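Local coordinates for protein KLLA0A11308p (Kluyveromyces lactis, PDB 6AM0) that probably binds mRNA as a cytoplasmic EDC3-family protein, represented here by its N-terminal Sm-like (LSm) domain, at residues Ile9-Lys14 against Asp52-Leu57; Lys17-Thr22 against Leu31-Ala36. All blocks are in the same frame, centred on the assembly; numbering follows the deposited sequence.

Contact 1. Residues Ile9-Lys14 against Asp52-Leu57; sequences IEIELK and DKLYDL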
ATOM      1  N   ILE D   9      -3.236  14.199  -1.943  1.00 84.30           N
ATOM      2  CA  ILE D   9      -2.928  13.487  -3.180  1.00 83.30           C
ATOM      3  C   ILE D   9      -1.542  13.888  -3.668  1.00 88.90           C
ATOM      4  O   ILE D   9      -1.131  15.046  -3.524  1.00 89.61           O
ATOM      5  CB  ILE D   9      -3.991  13.767  -4.267  1.00 85.41           C
ATOM      6  CG1 ILE D   9      -5.392  13.418  -3.758  1.00 89.54           C
ATOM      7  CG2 ILE D   9      -3.693  12.998  -5.549  1.00 84.36           C
ATOM      8  CD1 ILE D   9      -5.534  11.993  -3.278  1.00101.93           C
ATOM      9  N   GLU D  10      -0.821  12.918  -4.240  1.00 87.97           N
ATOM     10  CA  GLU D  10       0.468  13.143  -4.881  1.00 82.36           C
ATOM     11  C   GLU D  10       0.478  12.414  -6.218  1.00 88.15           C
ATOM     12  O   GLU D  10       0.175  11.219  -6.278  1.00 94.78           O
ATOM     13  CB  GLU D  10       1.616  12.663  -3.988  1.00 96.39           C
ATOM     14  CG  GLU D  10       2.969  13.278  -4.304  1.00105.11           C
ATOM     15  CD  GLU D  10       3.961  13.101  -3.170  1.00118.23           C
ATOM     16  OE1 GLU D  10       3.570  12.548  -2.119  1.00115.24           O
ATOM     17  OE2 GLU D  10       5.129  13.519  -3.326  1.00134.87           O
ATOM     18  N   ILE D  11       0.823  13.137  -7.286  1.00 81.76           N
ATOM     19  CA  ILE D  11       0.753  12.647  -8.656  1.00 88.71           C
ATOM     20  C   ILE D  11       2.120  12.829  -9.302  1.00 96.78           C
ATOM     21  O   ILE D  11       2.962  13.588  -8.821  1.00 96.78           O
ATOM     22  CB  ILE D  11      -0.354  13.357  -9.476  1.00 95.12           C
ATOM     23  CG1 ILE D  11      -0.102  14.866  -9.579  1.00 89.61           C
ATOM     24  CG2 ILE D  11      -1.721  13.104  -8.864  1.00 89.64           C
ATOM     25  CD1 ILE D  11       0.519  15.318 -10.890  1.00100.62           C
ATOM     26  N   GLU D  12       2.332  12.128 -10.414  1.00100.39           N
ATOM     27  CA  GLU D  12       3.625  12.130 -11.084  1.00103.13           C
ATOM     28  C   GLU D  12       3.429  12.387 -12.567  1.00 93.96           C
ATOM     29  O   GLU D  12       2.425  11.964 -13.142  1.00102.25           O
ATOM     30  CB  GLU D  12       4.352  10.795 -10.913  1.00107.94           C
ATOM     31  CG  GLU D  12       4.592  10.380  -9.480  1.00122.89           C
ATOM     32  CD  GLU D  12       5.489   9.167  -9.381  1.00130.56           C
ATOM     33  OE1 GLU D  12       5.929   8.665 -10.443  1.00128.19           O
ATOM     34  OE2 GLU D  12       5.835   8.783  -8.241  1.00135.48           O
ATOM     35  N   LEU D  13       4.399  13.066 -13.184  1.00 86.16           N
ATOM     36  CA  LEU D  13       4.382  13.362 -14.608  1.00107.97           C
ATOM     37  C   LEU D  13       5.422  12.487 -15.328  1.00115.88           C
ATOM     38  O   LEU D  13       5.882  11.474 -14.779  1.00118.37           O
ATOM     39  CB  LEU D  13       4.604  14.864 -14.808  1.00105.63           C
ATOM     40  CG  LEU D  13       3.640  15.795 -14.055  1.00 84.41           C
ATOM     41  CD1 LEU D  13       3.809  17.224 -14.533  1.00 70.60           C
ATOM     42  CD2 LEU D  13       2.188  15.358 -14.186  1.00 75.28           C
ATOM     43  N   LYS D  14       5.796  12.875 -16.554  1.00114.99           N
ATOM     44  CA  LYS D  14       6.582  11.966 -17.390  1.00128.24           C
ATOM     45  C   LYS D  14       8.004  11.778 -16.871  1.00132.00           C
ATOM     46  O   LYS D  14       8.582  10.700 -17.047  1.00140.83           O
ATOM     47  CB  LYS D  14       6.604  12.450 -18.845  1.00123.50           C
ATOM     48  CG  LYS D  14       7.467  13.670 -19.111  1.00122.95           C
ATOM     49  CD  LYS D  14       7.506  14.028 -20.593  1.00115.68           C
ATOM     50  CE  LYS D  14       8.474  15.173 -20.858  1.00122.09           C
ATOM     51  NZ  LYS D  14       8.522  15.558 -22.295  1.00130.80           N
ATOM     52  N   ASP D  52      -4.662  12.674 -19.157  1.00102.98           N
ATOM     53  CA  ASP D  52      -3.752  12.266 -20.222  1.00104.61           C
ATOM     54  C   ASP D  52      -2.300  12.359 -19.774  1.00107.42           C
ATOM     55  O   ASP D  52      -1.467  11.532 -20.161  1.00109.72           O
ATOM     56  CB  ASP D  52      -3.976  13.136 -21.459  1.00103.10           C
ATOM     57  CG  ASP D  52      -5.439  13.257 -21.828  1.00120.36           C
ATOM     58  OD1 ASP D  52      -6.286  12.745 -21.065  1.00113.40           O
ATOM     59  OD2 ASP D  52      -5.740  13.869 -22.875  1.00122.98           O
ATOM     60  N   LYS D  53      -1.977  13.361 -18.960  1.00 99.12           N
ATOM     61  CA  LYS D  53      -0.602  13.660 -18.591  1.00 98.75           C
ATOM     62  C   LYS D  53      -0.160  12.979 -17.300  1.00 98.05           C
ATOM     63  O   LYS D  53       0.939  13.263 -16.814  1.00 89.35           O
ATOM     64  CB  LYS D  53      -0.424  15.174 -18.455  1.00 96.19           C
ATOM     65  CG  LYS D  53      -1.081  15.979 -19.567  1.00 97.42           C
ATOM     66  CD  LYS D  53      -0.242  16.015 -20.832  1.00103.63           C
ATOM     67  CE  LYS D  53      -0.821  17.012 -21.823  1.00113.48           C
ATOM     68  NZ  LYS D  53       0.135  17.370 -22.906  1.00116.76           N
ATOM     69  N   LEU D  54      -0.961  12.067 -16.754  1.00 93.08           N
ATOM     70  CA  LEU D  54      -0.663  11.435 -15.474  1.00 94.70           C
ATOM     71  C   LEU D  54      -0.101  10.037 -15.686  1.00104.14           C
ATOM     72  O   LEU D  54      -0.714   9.210 -16.367  1.00110.40           O
ATOM     73  CB  LEU D  54      -1.912  11.360 -14.595  1.00 89.59           C
ATOM     74  CG  LEU D  54      -2.495  12.688 -14.120  1.00 79.53           C
ATOM     75  CD1 LEU D  54      -3.399  12.458 -12.922  1.00 68.98           C
ATOM     76  CD2 LEU D  54      -1.384  13.667 -13.782  1.00 79.32           C
ATOM     77  N   TYR D  55       1.057   9.775 -15.081  1.00114.47           N
ATOM     78  CA  TYR D  55       1.697   8.470 -15.171  1.00109.76           C
ATOM     79  C   TYR D  55       1.513   7.617 -13.924  1.00111.43           C
ATOM     80  O   TYR D  55       1.500   6.387 -14.033  1.00121.41           O
ATOM     81  CB  TYR D  55       3.190   8.638 -15.474  1.00 98.67           C
ATOM     82  CG  TYR D  55       3.453   9.032 -16.911  1.00112.74           C
ATOM     83  CD1 TYR D  55       3.343  10.354 -17.322  1.00112.97           C
ATOM     84  CD2 TYR D  55       3.795   8.077 -17.861  1.00129.61           C
ATOM     85  CE1 TYR D  55       3.573  10.713 -18.640  1.00123.75           C
ATOM     86  CE2 TYR D  55       4.030   8.428 -19.178  1.00115.42           C
ATOM     87  CZ  TYR D  55       3.918   9.747 -19.561  1.00120.70           C
ATOM     88  OH  TYR D  55       4.150  10.101 -20.871  1.00133.96           O
ATOM     89  N   ASP D  56       1.365   8.226 -12.746  1.00102.23           N
ATOM     90  CA  ASP D  56       0.953   7.472 -11.569  1.00106.76           C
ATOM     91  C   ASP D  56       0.425   8.450 -10.527  1.00104.10           C
ATOM     92  O   ASP D  56       0.792   9.630 -10.516  1.00103.53           O
ATOM     93  CB  ASP D  56       2.117   6.645 -10.997  1.00121.23           C
ATOM     94  CG  ASP D  56       1.680   5.665  -9.909  1.00128.40           C
ATOM     95  OD1 ASP D  56       0.700   5.937  -9.184  1.00119.51           O
ATOM     96  OD2 ASP D  56       2.327   4.605  -9.782  1.00146.25           O
ATOM     97  N   LEU D  57      -0.441   7.936  -9.652  1.00 94.21           N
ATOM     98  CA  LEU D  57      -1.082   8.707  -8.597  1.00 91.44           C
ATOM     99  C   LEU D  57      -1.090   7.876  -7.321  1.00 98.86           C
ATOM    100  O   LEU D  57      -1.368   6.674  -7.364  1.00104.76           O
ATOM    101  CB  LEU D  57      -2.511   9.104  -9.005  1.00 91.09           C
ATOM    102  CG  LEU D  57      -3.488   9.727  -8.005  1.00 98.24           C
ATOM    103  CD1 LEU D  57      -4.394  10.704  -8.728  1.00110.41           C
ATOM    104  CD2 LEU D  57      -4.329   8.669  -7.303  1.00 96.20           C
TER

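Contact 2. Residues Lys17-Thr22 against Leu31-Ala36; sequences KRITGT and LTLTDA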
ATOM      1  N   LYS D  17       8.505  13.833 -12.077  1.00103.50           N
ATOM      2  CA  LYS D  17       8.160  15.021 -11.309  1.00104.46           C
ATOM      3  C   LYS D  17       6.824  14.812 -10.593  1.00104.20           C
ATOM      4  O   LYS D  17       5.871  14.290 -11.175  1.00 99.61           O
ATOM      5  CB  LYS D  17       8.123  16.231 -12.238  1.00 93.52           C
ATOM      6  CG  LYS D  17       9.329  16.268 -13.168  1.00 88.34           C
ATOM      7  CD  LYS D  17      10.614  16.164 -12.346  1.00106.09           C
ATOM      8  CE  LYS D  17      11.832  16.148 -13.226  1.00118.22           C
ATOM      9  NZ  LYS D  17      11.866  17.445 -13.944  1.00111.39           N
ATOM     10  N   ARG D  18       6.739  15.278  -9.335  1.00105.57           N
ATOM     11  CA  ARG D  18       5.616  14.991  -8.442  1.00101.14           C
ATOM     12  C   ARG D  18       4.937  16.274  -7.986  1.00 93.92           C
ATOM     13  O   ARG D  18       5.607  17.238  -7.601  1.00101.97           O
ATOM     14  CB  ARG D  18       6.117  14.220  -7.213  1.00110.93           C
ATOM     15  CG  ARG D  18       6.929  13.007  -7.652  1.00131.29           C
ATOM     16  CD  ARG D  18       7.538  12.125  -6.570  1.00141.22           C
ATOM     17  NE  ARG D  18       8.264  11.039  -7.227  1.00145.95           N
ATOM     18  CZ  ARG D  18       8.751   9.971  -6.615  1.00137.22           C
ATOM     19  NH1 ARG D  18       9.389   9.047  -7.312  1.00131.01           N
ATOM     20  NH2 ARG D  18       8.578   9.832  -5.314  1.00131.09           N
ATOM     21  N   ILE D  19       3.604  16.280  -8.032  1.00 90.13           N
ATOM     22  CA  ILE D  19       2.799  17.406  -7.581  1.00 79.83           C
ATOM     23  C   ILE D  19       1.989  16.914  -6.392  1.00 79.24           C
ATOM     24  O   ILE D  19       1.422  15.819  -6.435  1.00 83.28           O
ATOM     25  CB  ILE D  19       1.868  17.954  -8.686  1.00 88.30           C
ATOM     26  CG1 ILE D  19       2.650  18.299  -9.958  1.00 83.18           C
ATOM     27  CG2 ILE D  19       1.090  19.154  -8.174  1.00 87.41           C
ATOM     28  CD1 ILE D  19       3.973  18.991  -9.718  1.00 95.33           C
ATOM     29  N   THR D  20       1.929  17.717  -5.338  1.00 86.62           N
ATOM     30  CA  THR D  20       1.180  17.365  -4.141  1.00 86.80           C
ATOM     31  C   THR D  20       0.116  18.421  -3.891  1.00 86.46           C
ATOM     32  O   THR D  20       0.393  19.619  -3.988  1.00 81.84           O
ATOM     33  CB  THR D  20       2.098  17.264  -2.913  1.00 94.40           C
ATOM     34  OG1 THR D  20       3.230  16.436  -3.211  1.00 98.57           O
ATOM     35  CG2 THR D  20       1.347  16.672  -1.731  1.00 92.49           C
ATOM     36  N   GLY D  21      -1.093  17.983  -3.552  1.00 78.43           N
ATOM     37  CA  GLY D  21      -2.159  18.940  -3.302  1.00 76.77           C
ATOM     38  C   GLY D  21      -3.394  18.268  -2.748  1.00 79.14           C
ATOM     39  O   GLY D  21      -3.465  17.040  -2.628  1.00 79.85           O
ATOM     40  N   THR D  22      -4.377  19.102  -2.404  1.00 88.28           N
ATOM     41  CA  THR D  22      -5.638  18.621  -1.848  1.00 84.66           C
ATOM     42  C   THR D  22      -6.680  18.498  -2.953  1.00 87.96           C
ATOM     43  O   THR D  22      -6.825  19.404  -3.777  1.00 91.87           O
ATOM     44  CB  THR D  22      -6.134  19.540  -0.729  1.00 84.68           C
ATOM     45  OG1 THR D  22      -6.452  20.830  -1.266  1.00107.32           O
ATOM     46  CG2 THR D  22      -5.061  19.700   0.333  1.00 90.31           C
ATOM     47  N   LEU D  31      -8.661  16.461 -13.172  1.00 77.29           N
ATOM     48  CA  LEU D  31      -8.406  16.421 -11.739  1.00 75.65           C
ATOM     49  C   LEU D  31      -7.986  17.808 -11.276  1.00 75.62           C
ATOM     50  O   LEU D  31      -7.099  18.420 -11.878  1.00 74.91           O
ATOM     51  CB  LEU D  31      -7.312  15.398 -11.415  1.00 88.72           C
ATOM     52  CG  LEU D  31      -6.535  15.527 -10.102  1.00 82.38           C
ATOM     53  CD1 LEU D  31      -7.375  15.119  -8.905  1.00 71.06           C
ATOM     54  CD2 LEU D  31      -5.261  14.705 -10.172  1.00 79.75           C
ATOM     55  N   THR D  32      -8.623  18.299 -10.213  1.00 72.12           N
ATOM     56  CA  THR D  32      -8.349  19.625  -9.672  1.00 84.25           C
ATOM     57  C   THR D  32      -7.817  19.509  -8.250  1.00 83.46           C
ATOM     58  O   THR D  32      -8.341  18.741  -7.441  1.00 76.65           O
ATOM     59  CB  THR D  32      -9.611  20.501  -9.683  1.00 82.16           C
ATOM     60  OG1 THR D  32     -10.124  20.586 -11.019  1.00 94.40           O
ATOM     61  CG2 THR D  32      -9.301  21.903  -9.170  1.00 70.63           C
ATOM     62  N   LEU D  33      -6.778  20.290  -7.954  1.00 77.52           N
ATOM     63  CA  LEU D  33      -6.128  20.327  -6.653  1.00 79.71           C
ATOM     64  C   LEU D  33      -6.076  21.761  -6.150  1.00 80.55           C
ATOM     65  O   LEU D  33      -6.131  22.717  -6.925  1.00 89.15           O
ATOM     66  CB  LEU D  33      -4.701  19.764  -6.716  1.00 82.91           C
ATOM     67  CG  LEU D  33      -4.509  18.323  -7.179  1.00 85.58           C
ATOM     68  CD1 LEU D  33      -3.042  18.069  -7.488  1.00 73.17           C
ATOM     69  CD2 LEU D  33      -5.024  17.350  -6.131  1.00 73.91           C
ATOM     70  N   THR D  34      -5.968  21.901  -4.832  1.00 73.47           N
ATOM     71  CA  THR D  34      -5.718  23.182  -4.195  1.00 82.17           C
ATOM     72  C   THR D  34      -4.426  23.113  -3.390  1.00 84.21           C
ATOM     73  O   THR D  34      -4.020  22.038  -2.926  1.00 89.27           O
ATOM     74  CB  THR D  34      -6.883  23.609  -3.286  1.00 82.72           C
ATOM     75  OG1 THR D  34      -7.181  22.563  -2.357  1.00 78.15           O
ATOM     76  CG2 THR D  34      -8.121  23.924  -4.112  1.00 95.78           C
ATOM     77  N   ASP D  35      -3.783  24.283  -3.272  1.00 92.69           N
ATOM     78  CA  ASP D  35      -2.488  24.486  -2.608  1.00104.02           C
ATOM     79  C   ASP D  35      -1.443  23.465  -3.066  1.00 94.47           C
ATOM     80  O   ASP D  35      -0.706  22.879  -2.271  1.00104.74           O
ATOM     81  CB  ASP D  35      -2.634  24.535  -1.075  1.00 94.66           C
ATOM     82  CG  ASP D  35      -3.172  23.249  -0.458  1.00108.86           C
ATOM     83  OD1 ASP D  35      -2.617  22.154  -0.691  1.00100.53           O
ATOM     84  OD2 ASP D  35      -4.176  23.342   0.280  1.00134.93           O
ATOM     85  N   ALA D  36      -1.359  23.283  -4.381  1.00 82.29           N
ATOM     86  CA  ALA D  36      -0.420  22.329  -4.958  1.00 83.84           C
ATOM     87  C   ALA D  36       1.021  22.804  -4.791  1.00 77.37           C
ATOM     88  O   ALA D  36       1.372  23.911  -5.218  1.00 77.72           O
ATOM     89  CB  ALA D  36      -0.739  22.106  -6.432  1.00 78.81           C
TER

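Contact 1. Residues Ile9-Lys14 against Asp52-Leu57
L57 lies against I11 and I9 where strand 56-59 runs antiparallel to strand 8-12. L57 and I11 point to the same face of the sheet. There CG of L57, anti to the backbone N (chi1 170°), brings CD1 to CG2 of I11 at 3.6 Å. The same methyl touches CG2 of I9 as well. CD1 of I11 meets CD2 of L54 at 3.8 Å, and L13 adds its own CD2 to that leucine methyl. Cut back to alanine, L57 would lose the methyl that touches I9 and I11, which is likely to open a gap on the apolar face.

E12 N gives D56 O a bent bond of 2.9 Å. The bond from Y55 N to E12 O, 3.2 Å, is nearly straight. The Y55 ring then lies obliquely against L13 and K14, with CE1 3.5 Å from CB of K14. On the other side of the sheet, D56 OD1 has its partner outside this contact, in a salt bridge to a basic side chain of another protein's chain. E12 OE1 pairs with R18 of the second subunit. I11 also packs on I19 and L31 of this chain. Pairing of the first strand with the last strand is the closure of the small, strongly bent Sm-fold barrel.

Contact 2. Residues Lys17-Thr22 against Leu31-Ala36
T22 and T34 form an antiparallel hydrogen-bonded pair, although strands 18-22 and 31-33 make an angle of 79° in their N-to-C directions. This is the far end of the hairpin of strands 18-26 and 30-33 in the Sm fold, where the chain turns a corner at T34 and D35. Two backbone bonds hold the pair. T22 N donates to T34 O at 3.0 Å, and T34 N donates to T22 O at 2.8 Å.

Past T34 the chain bends, and A36 comes up beside G21. CA of A36 comes within 4.2 Å of CA of G21. A side chain on G21 would point into this approach and would meet L33, T34 and A36 closely. The absence of a side chain here is consistent with the close approach of the corner.

I19 works on the apolar side. With CG1 beside the backbone N (chi1 -54°), CG2 of I19 is the branch anti to it and reaches CB of A36 at 3.9 Å. The same methyl has a looser contact with CD1 of L33. L33 also lays CD2 beside the T22 carbonyl. F47 of strand 43-50 packs on both L33 and A36, and I11 and F38 touch I19, which places this side in the barrel interior.

T22 and D35 meet on the other side at about a right angle. The carboxylate of D35 lies against the T22 methyl. Here CG2 of T22 lies 3.6 Å from OD1 of D35 and nearly as close to its OD2.

From the N terminus the chain first lays down strand 8-12, which supplies one half of contact 1. It then turns into strand 18-26, the first half of contact 2. Contact 2 closes a short loop when residues 31-36 return to 17-22. The chain runs on through strand 36-38, which starts at the end of contact 2, and strand 43-50. Residues 52-57 then come back to 9-14 and close the longer loop. Contact 2 therefore sits within the span of contact 1, and the two do not cross. Probable hydrogen bonds from I11 N to I19 O and I9 N to G21 O join them directly. Together they tie the hairpin and its corner to the strand pair that closes the barrel.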